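Local coordinates for protein putative fimbrial subunit (Corynebacterium diphtheriae, PDB 4HSQ) that serves as the major shaft-building pilin SpaD of a Corynebacterium diphtheriae surface pilus, here as the fragment spanning domains D2 and D3, with a bound calcium ion, at residues 23-28 against 122-127; 39-44 against 99-104. One frame throughout, in Å; residues are numbered along the deposited sequence.

Interaction 1 of 2, residues 23-28 against 122-127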
ATOM      1  N   TYR A  23       7.937   5.536   0.959  1.00 10.99           N
ATOM      2  CA  TYR A  23       8.956   5.286  -0.037  1.00 11.42           C
ATOM      3  C   TYR A  23      10.218   5.941   0.417  1.00 14.02           C
ATOM      4  O   TYR A  23      10.163   7.040   0.980  1.00 13.81           O
ATOM      5  CB  TYR A  23       8.590   5.822  -1.425  1.00 12.50           C
ATOM      6  CG  TYR A  23       7.451   5.066  -2.062  1.00 11.85           C
ATOM      7  CD1 TYR A  23       7.612   3.747  -2.485  1.00 12.28           C
ATOM      8  CD2 TYR A  23       6.236   5.693  -2.323  1.00 11.76           C
ATOM      9  CE1 TYR A  23       6.575   3.060  -3.125  1.00 11.31           C
ATOM     10  CE2 TYR A  23       5.185   5.007  -2.938  1.00 11.76           C
ATOM     11  CZ  TYR A  23       5.368   3.702  -3.349  1.00 13.46           C
ATOM     12  OH  TYR A  23       4.335   3.040  -3.951  1.00 14.50           O
ATOM     13  N   THR A  24      11.360   5.342   0.076  1.00 11.87           N
ATOM     14  CA  THR A  24      12.642   5.982   0.354  1.00 11.27           C
ATOM     15  C   THR A  24      13.458   5.983  -0.943  1.00 16.27           C
ATOM     16  O   THR A  24      13.514   4.963  -1.639  1.00 17.37           O
ATOM     17  CB  THR A  24      13.402   5.325   1.537  1.00 16.58           C
ATOM     18  OG1 THR A  24      12.665   5.585   2.742  1.00 15.60           O
ATOM     19  CG2 THR A  24      14.832   5.910   1.703  1.00 13.23           C
ATOM     20  N   ILE A  25      14.067   7.129  -1.257  1.00 12.36           N
ATOM     21  CA  ILE A  25      14.914   7.293  -2.453  1.00 12.65           C
ATOM     22  C   ILE A  25      16.298   7.642  -1.959  1.00 18.63           C
ATOM     23  O   ILE A  25      16.475   8.627  -1.224  1.00 18.01           O
ATOM     24  CB  ILE A  25      14.356   8.336  -3.461  1.00 15.18           C
ATOM     25  CG1 ILE A  25      12.900   7.962  -3.896  1.00 16.38           C
ATOM     26  CG2 ILE A  25      15.295   8.451  -4.704  1.00 16.06           C
ATOM     27  CD1 ILE A  25      12.090   9.197  -4.297  1.00 20.79           C
ATOM     28  N   LYS A  26      17.278   6.829  -2.359  1.00 17.95           N
ATOM     29  CA  LYS A  26      18.682   7.021  -1.969  1.00 18.25           C
ATOM     30  C   LYS A  26      19.524   7.176  -3.221  1.00 23.86           C
ATOM     31  O   LYS A  26      19.324   6.466  -4.226  1.00 22.81           O
ATOM     32  CB  LYS A  26      19.197   5.859  -1.099  1.00 20.30           C
ATOM     33  CG  LYS A  26      18.532   5.829   0.284  1.00 33.32           C
ATOM     34  CD  LYS A  26      19.300   5.002   1.312  1.00 39.99           C
ATOM     35  CE  LYS A  26      18.503   4.768   2.585  1.00 45.91           C
ATOM     36  NZ  LYS A  26      18.340   6.004   3.415  1.00 41.30           N
ATOM     37  N   ALA A  27      20.442   8.132  -3.174  1.00 20.79           N
ATOM     38  CA  ALA A  27      21.300   8.426  -4.312  1.00 22.24           C
ATOM     39  C   ALA A  27      22.552   9.128  -3.850  1.00 27.13           C
ATOM     40  O   ALA A  27      22.506   9.903  -2.898  1.00 27.52           O
ATOM     41  CB  ALA A  27      20.554   9.312  -5.304  1.00 23.25           C
ATOM     42  N   ASP A  28      23.654   8.917  -4.556  1.00 23.53           N
ATOM     43  CA  ASP A  28      24.867   9.619  -4.214  1.00 24.49           C
ATOM     44  C   ASP A  28      24.874  10.984  -4.855  1.00 29.25           C
ATOM     45  O   ASP A  28      24.507  11.128  -6.021  1.00 29.04           O
ATOM     46  CB  ASP A  28      26.110   8.830  -4.656  1.00 28.20           C
ATOM     47  CG  ASP A  28      26.249   7.487  -3.972  1.00 44.58           C
ATOM     48  OD1 ASP A  28      26.267   7.459  -2.724  1.00 46.54           O
ATOM     49  OD2 ASP A  28      26.332   6.466  -4.685  1.00 52.62           O
ATOM     50  N   ALA A 122      11.707   6.532  -9.240  1.00 17.06           N
ATOM     51  CA  ALA A 122      12.039   7.947  -9.108  1.00 16.71           C
ATOM     52  C   ALA A 122      13.305   8.282  -9.895  1.00 21.23           C
ATOM     53  O   ALA A 122      13.996   7.397 -10.393  1.00 20.72           O
ATOM     54  CB  ALA A 122      12.237   8.292  -7.640  1.00 17.30           C
ATOM     55  N   ASP A 123      13.577   9.565 -10.001  1.00 18.92           N
ATOM     56  CA  ASP A 123      14.750  10.147 -10.630  1.00 20.26           C
ATOM     57  C   ASP A 123      15.393  11.133  -9.662  1.00 24.53           C
ATOM     58  O   ASP A 123      14.690  11.804  -8.902  1.00 22.19           O
ATOM     59  CB  ASP A 123      14.354  10.905 -11.921  1.00 23.34           C
ATOM     60  CG  ASP A 123      13.357  10.234 -12.847  1.00 43.89           C
ATOM     61  OD1 ASP A 123      13.698   9.191 -13.423  1.00 46.74           O
ATOM     62  OD2 ASP A 123      12.240  10.779 -13.019  1.00 54.58           O
ATOM     63  N   VAL A 124      16.713  11.250  -9.716  1.00 21.05           N
ATOM     64  CA  VAL A 124      17.450  12.286  -9.024  1.00 21.71           C
ATOM     65  C   VAL A 124      18.110  13.071 -10.165  1.00 24.15           C
ATOM     66  O   VAL A 124      18.645  12.470 -11.106  1.00 24.36           O
ATOM     67  CB  VAL A 124      18.404  11.845  -7.880  1.00 27.47           C
ATOM     68  CG1 VAL A 124      17.673  10.976  -6.855  1.00 27.37           C
ATOM     69  CG2 VAL A 124      19.644  11.141  -8.407  1.00 27.99           C
ATOM     70  N   ILE A 125      17.909  14.369 -10.174  1.00 19.56           N
ATOM     71  CA  ILE A 125      18.395  15.250 -11.243  1.00 19.11           C
ATOM     72  C   ILE A 125      19.241  16.327 -10.588  1.00 22.91           C
ATOM     73  O   ILE A 125      18.786  17.028  -9.671  1.00 21.08           O
ATOM     74  CB  ILE A 125      17.208  15.822 -12.097  1.00 22.34           C
ATOM     75  CG1 ILE A 125      16.271  14.671 -12.587  1.00 22.10           C
ATOM     76  CG2 ILE A 125      17.732  16.641 -13.303  1.00 24.85           C
ATOM     77  CD1 ILE A 125      14.822  15.058 -12.966  1.00 31.81           C
ATOM     78  N   PHE A 126      20.495  16.463 -11.054  1.00 19.82           N
ATOM     79  CA  PHE A 126      21.373  17.467 -10.470  1.00 19.17           C
ATOM     80  C   PHE A 126      22.337  18.039 -11.496  1.00 25.35           C
ATOM     81  O   PHE A 126      22.540  17.452 -12.551  1.00 25.67           O
ATOM     82  CB  PHE A 126      22.169  16.844  -9.304  1.00 20.44           C
ATOM     83  CG  PHE A 126      23.019  15.644  -9.678  1.00 22.01           C
ATOM     84  CD1 PHE A 126      24.307  15.810 -10.181  1.00 25.46           C
ATOM     85  CD2 PHE A 126      22.564  14.350  -9.449  1.00 24.57           C
ATOM     86  CE1 PHE A 126      25.096  14.703 -10.510  1.00 26.53           C
ATOM     87  CE2 PHE A 126      23.367  13.243  -9.745  1.00 27.55           C
ATOM     88  CZ  PHE A 126      24.627  13.429 -10.278  1.00 25.50           C
ATOM     89  N   ASN A 127      22.975  19.157 -11.146  1.00 23.36           N
ATOM     90  CA  ASN A 127      24.019  19.751 -11.972  1.00 23.16           C
ATOM     91  C   ASN A 127      25.345  19.220 -11.470  1.00 26.73           C
ATOM     92  O   ASN A 127      25.603  19.278 -10.270  1.00 26.54           O
ATOM     93  CB  ASN A 127      23.978  21.286 -11.902  1.00 25.14           C
ATOM     94  CG  ASN A 127      22.798  21.926 -12.609  1.00 51.00           C
ATOM     95  OD1 ASN A 127      22.094  21.303 -13.409  1.00 42.97           O
ATOM     96  ND2 ASN A 127      22.566  23.203 -12.335  1.00 47.46           N
TER
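Ile-25 meets Ala-122 because its longer branch, CG1, is turned beside its own backbone N and anti to the carbonyl carbon (chi1 -56°), and a nearly extended second torsion then carries CD1 to the alanine. Val-124 is rotated so that CG1 lies anti to its carbonyl carbon while CG2 stands between N and C, and both methyls thus face Ala-27. The CD1 of Ile-25 ends 3.5 Å from CB of Ala-122, closer than methyls usually pack, with CG1 of Ile-25 behind it at 3.8 Å from the same CB. The other branch, CG2 of Ile-25, passes alongside CG1 of Val-124 at 4.1 Å, the two side chains sliding by one another in opposite directions. One register step further on, CB of Ala-27 is straddled by the valine, lying 3.7 Å from both CG1 and CG2. Two of the three pairings set a branched side chain against an alanine, Ile-25 on Ala-122 and Val-124 on Ala-27, the bulkier partner coming first from strand 20-28 and then from strand 117-127, consistent with the close backbones, 7.2 Å between CA of Ala-27 and CA of Val-124. Near the far end the ring of Phe-126 reaches the carbonyl O of Asp-28 only loosely. Apart from that loose approach the strands meet through apolar side chains; they run roughly parallel, their directions differing by 37°, in the aligned face-to-face packing of a beta sandwich. The contact belongs to the core of the N-terminal of the two domains. On one side strand 20-28 is hydrogen-bonded between strands 7-11 and 100-109, whereas on the other strand 117-127 lies between strands 41-46 and 134-138, with Phe-43 packed against Val-124.

Interaction 2 of 2, residues 39-44 against 99-104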
ATOM      1  N   THR A  39      25.075  23.265  -7.359  1.00 22.76           N
ATOM      2  CA  THR A  39      24.186  24.373  -7.722  1.00 21.52           C
ATOM      3  C   THR A  39      22.727  23.936  -7.901  1.00 23.58           C
ATOM      4  O   THR A  39      21.844  24.789  -7.886  1.00 22.66           O
ATOM      5  CB  THR A  39      24.684  25.103  -8.981  1.00 30.44           C
ATOM      6  OG1 THR A  39      24.620  24.224 -10.109  1.00 29.98           O
ATOM      7  CG2 THR A  39      26.093  25.705  -8.803  1.00 29.42           C
ATOM      8  N   ALA A  40      22.474  22.628  -8.086  1.00 19.31           N
ATOM      9  CA  ALA A  40      21.110  22.106  -8.216  1.00 18.48           C
ATOM     10  C   ALA A  40      21.064  20.634  -7.877  1.00 22.06           C
ATOM     11  O   ALA A  40      21.946  19.874  -8.251  1.00 23.02           O
ATOM     12  CB  ALA A  40      20.563  22.336  -9.624  1.00 18.80           C
ATOM     13  N   PHE A  41      20.029  20.230  -7.148  1.00 18.22           N
ATOM     14  CA  PHE A  41      19.775  18.838  -6.798  1.00 16.03           C
ATOM     15  C   PHE A  41      18.300  18.691  -6.505  1.00 18.78           C
ATOM     16  O   PHE A  41      17.771  19.449  -5.695  1.00 19.24           O
ATOM     17  CB  PHE A  41      20.602  18.387  -5.574  1.00 17.28           C
ATOM     18  CG  PHE A  41      20.605  16.890  -5.380  1.00 18.22           C
ATOM     19  CD1 PHE A  41      19.523  16.244  -4.791  1.00 21.33           C
ATOM     20  CD2 PHE A  41      21.672  16.120  -5.819  1.00 20.38           C
ATOM     21  CE1 PHE A  41      19.506  14.856  -4.653  1.00 21.58           C
ATOM     22  CE2 PHE A  41      21.655  14.728  -5.681  1.00 22.66           C
ATOM     23  CZ  PHE A  41      20.572  14.108  -5.095  1.00 21.32           C
ATOM     24  N   ARG A  42      17.632  17.732  -7.146  1.00 16.31           N
ATOM     25  CA  ARG A  42      16.225  17.473  -6.850  1.00 15.61           C
ATOM     26  C   ARG A  42      15.870  15.993  -7.040  1.00 19.09           C
ATOM     27  O   ARG A  42      16.572  15.256  -7.730  1.00 17.96           O
ATOM     28  CB  ARG A  42      15.283  18.371  -7.684  1.00 12.57           C
ATOM     29  CG  ARG A  42      15.171  18.011  -9.182  1.00 17.54           C
ATOM     30  CD  ARG A  42      14.386  19.083  -9.918  1.00 20.37           C
ATOM     31  NE  ARG A  42      14.079  18.685 -11.296  1.00 24.71           N
ATOM     32  CZ  ARG A  42      14.793  19.040 -12.361  1.00 34.32           C
ATOM     33  NH1 ARG A  42      15.883  19.787 -12.220  1.00 23.86           N
ATOM     34  NH2 ARG A  42      14.430  18.644 -13.573  1.00 25.64           N
ATOM     35  N   PHE A  43      14.796  15.566  -6.373  1.00 16.00           N
ATOM     36  CA  PHE A  43      14.203  14.252  -6.543  1.00 14.21           C
ATOM     37  C   PHE A  43      12.919  14.446  -7.255  1.00 17.64           C
ATOM     38  O   PHE A  43      12.176  15.358  -6.904  1.00 14.76           O
ATOM     39  CB  PHE A  43      13.918  13.565  -5.180  1.00 15.50           C
ATOM     40  CG  PHE A  43      15.040  13.514  -4.182  1.00 16.06           C
ATOM     41  CD1 PHE A  43      15.737  12.333  -3.956  1.00 17.85           C
ATOM     42  CD2 PHE A  43      15.337  14.623  -3.386  1.00 18.21           C
ATOM     43  CE1 PHE A  43      16.743  12.266  -2.981  1.00 18.25           C
ATOM     44  CE2 PHE A  43      16.336  14.552  -2.401  1.00 20.43           C
ATOM     45  CZ  PHE A  43      17.019  13.367  -2.196  1.00 17.60           C
ATOM     46  N   GLU A  44      12.594  13.554  -8.199  1.00 15.84           N
ATOM     47  CA  GLU A  44      11.319  13.591  -8.901  1.00 16.01           C
ATOM     48  C   GLU A  44      10.709  12.227  -8.834  1.00 19.30           C
ATOM     49  O   GLU A  44      11.434  11.246  -8.920  1.00 19.44           O
ATOM     50  CB  GLU A  44      11.482  14.057 -10.359  1.00 17.72           C
ATOM     51  CG  GLU A  44      11.683  15.558 -10.428  1.00 24.08           C
ATOM     52  CD  GLU A  44      11.557  16.186 -11.799  1.00 36.40           C
ATOM     53  OE1 GLU A  44      11.192  15.468 -12.755  1.00 29.45           O
ATOM     54  OE2 GLU A  44      11.833  17.400 -11.916  1.00 29.93           O
ATOM     55  N   ASP A  99      28.109  13.092  -0.749  1.00 23.96           N
ATOM     56  CA  ASP A  99      27.151  12.696   0.302  1.00 22.90           C
ATOM     57  C   ASP A  99      26.084  11.728  -0.195  1.00 24.88           C
ATOM     58  O   ASP A  99      25.611  11.856  -1.314  1.00 22.36           O
ATOM     59  CB  ASP A  99      26.418  13.919   0.853  1.00 24.13           C
ATOM     60  CG  ASP A  99      27.000  14.504   2.116  1.00 33.40           C
ATOM     61  OD1 ASP A  99      27.941  13.886   2.683  1.00 34.63           O
ATOM     62  OD2 ASP A  99      26.496  15.561   2.565  1.00 31.78           O
ATOM     63  N   LYS A 100      25.683  10.793   0.661  1.00 23.38           N
ATOM     64  CA  LYS A 100      24.575   9.917   0.352  1.00 23.26           C
ATOM     65  C   LYS A 100      23.301  10.708   0.658  1.00 25.88           C
ATOM     66  O   LYS A 100      23.090  11.124   1.806  1.00 26.04           O
ATOM     67  CB  LYS A 100      24.648   8.607   1.143  1.00 25.62           C
ATOM     68  CG  LYS A 100      23.408   7.685   0.999  1.00 45.94           C
ATOM     69  CD  LYS A 100      23.096   7.215  -0.427  1.00 53.06           C
ATOM     70  CE  LYS A 100      23.913   6.017  -0.864  1.00 65.31           C
ATOM     71  NZ  LYS A 100      23.608   5.625  -2.267  1.00 72.52           N
HETATM   72  N   MSE A 101      22.532  11.006  -0.386  1.00 19.83           N
HETATM   73  CA  MSE A 101      21.277  11.751  -0.297  1.00 17.98           C
HETATM   74  C   MSE A 101      20.152  10.779  -0.004  1.00 22.85           C
HETATM   75  O   MSE A 101      20.106   9.678  -0.576  1.00 23.45           O
HETATM   76  CB  MSE A 101      20.981  12.506  -1.608  1.00 19.54           C
HETATM   77  CG  MSE A 101      22.129  13.376  -2.071  1.00 25.58           C
HETATM   78 SE   MSE A 101      22.595  14.681  -0.739  1.00 32.11          SE
HETATM   79  CE  MSE A 101      20.910  15.658  -0.579  1.00 28.24           C
ATOM     80  N   SER A 102      19.197  11.204   0.808  1.00 18.75           N
ATOM     81  CA  SER A 102      18.088  10.329   1.126  1.00 17.49           C
ATOM     82  C   SER A 102      16.816  11.118   1.230  1.00 19.49           C
ATOM     83  O   SER A 102      16.807  12.200   1.808  1.00 18.62           O
ATOM     84  CB  SER A 102      18.351   9.582   2.432  1.00 20.86           C
ATOM     85  OG  SER A 102      17.365   8.586   2.652  1.00 32.23           O
ATOM     86  N   LEU A 103      15.736  10.564   0.685  1.00 15.44           N
ATOM     87  CA  LEU A 103      14.421  11.185   0.785  1.00 14.67           C
ATOM     88  C   LEU A 103      13.424  10.137   1.195  1.00 15.96           C
ATOM     89  O   LEU A 103      13.282   9.147   0.494  1.00 16.25           O
ATOM     90  CB  LEU A 103      13.981  11.850  -0.558  1.00 14.37           C
ATOM     91  CG  LEU A 103      12.464  12.181  -0.687  1.00 16.42           C
ATOM     92  CD1 LEU A 103      12.053  13.322   0.272  1.00 15.22           C
ATOM     93  CD2 LEU A 103      12.061  12.503  -2.132  1.00 14.66           C
ATOM     94  N   THR A 104      12.686  10.385   2.282  1.00 13.61           N
ATOM     95  CA  THR A 104      11.605   9.492   2.694  1.00 13.62           C
ATOM     96  C   THR A 104      10.322  10.291   2.687  1.00 14.98           C
ATOM     97  O   THR A 104      10.262  11.399   3.248  1.00 14.40           O
ATOM     98  CB  THR A 104      11.855   8.831   4.082  1.00 16.70           C
ATOM     99  OG1 THR A 104      13.044   8.044   3.999  1.00 15.46           O
ATOM    100  CG2 THR A 104      10.697   7.878   4.484  1.00 14.50           C
TER
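Glu-44 OE2 is gripped by two nitrogens of Arg-42, on the face of strand 41-44 turned from the core, while Phe-41 and Phe-43 reach in from the other face to touch Met-101 and Leu-103. The NE of Arg-42 makes the main bond of this salt bridge, 2.7 Å from OE2 and nearly straight at 168°, and NH2 adds a weak one. The carboxylate oxygen lies in the guanidinium plane, yet the donor comes from above the plane of the carboxylate; OE1 of Glu-44 has a second salt bridge, to Lys-82.

Inside the sandwich the ring of Phe-43 is covered on both faces. CB of Leu-103 sits over its centre, 3.7 Å from the ring centroid, in a CH-pi contact, and CD2 of the same leucine reaches back to CB of Phe-43 at 3.7 Å. Against the opposite face comes CE1 of Phe-41, offset toward the rim, so the ring is sandwiched between aromatic and aliphatic neighbours, which probably limit its tilt. Phe-41 owes its course to a chi1 of -167°, which puts CG anti to the backbone N and sends CZ to within 3.5 Å of CG of Met-101. That residue, a selenomethionine, has a chain bent at chi2 and chi3, and the bend brings SE above the Phe-41 ring, 5.0 Å from its centroid: a distant Met-aromatic contact. Its CB also lies 4.1 Å from CZ of Phe-43, the two side chains crossing at about a right angle.

The two strands belong to facing sheets of the sandwich. Strand 41-46 is paired with strands 82-87 and 117-127, and strand 100-109 with strands 20-28 and 51-61; Leu-87 and Val-85 pack beside Met-101 and Leu-103, while Ile-25 adjoins Phe-43.

How the interactions relate
Interactions 1 and 2 are adjacent slices of one hydrophobic core, their centres about 5 Å apart. Strands 20-28 and 100-109 are neighbours in one sheet, joined by probable hydrogen bonds from Met-101 N to Ala-27 O (2.7 Å) and from Ile-25 N to Leu-103 O (2.8 Å); strands 41-46 and 117-127 are neighbours in the other. In the latter pair, CB of Ala-122 packs 3.3 Å from O of Glu-44, and CB of Phe-126 3.2 Å from O of Ala-40. Along the chain, interaction 2 is nested within the loop that interaction 1 closes. Both lie in the N2-like domain, away from the calcium site of Ile-251, Glu-253, Asp-260, Asp-261 and Thr-264.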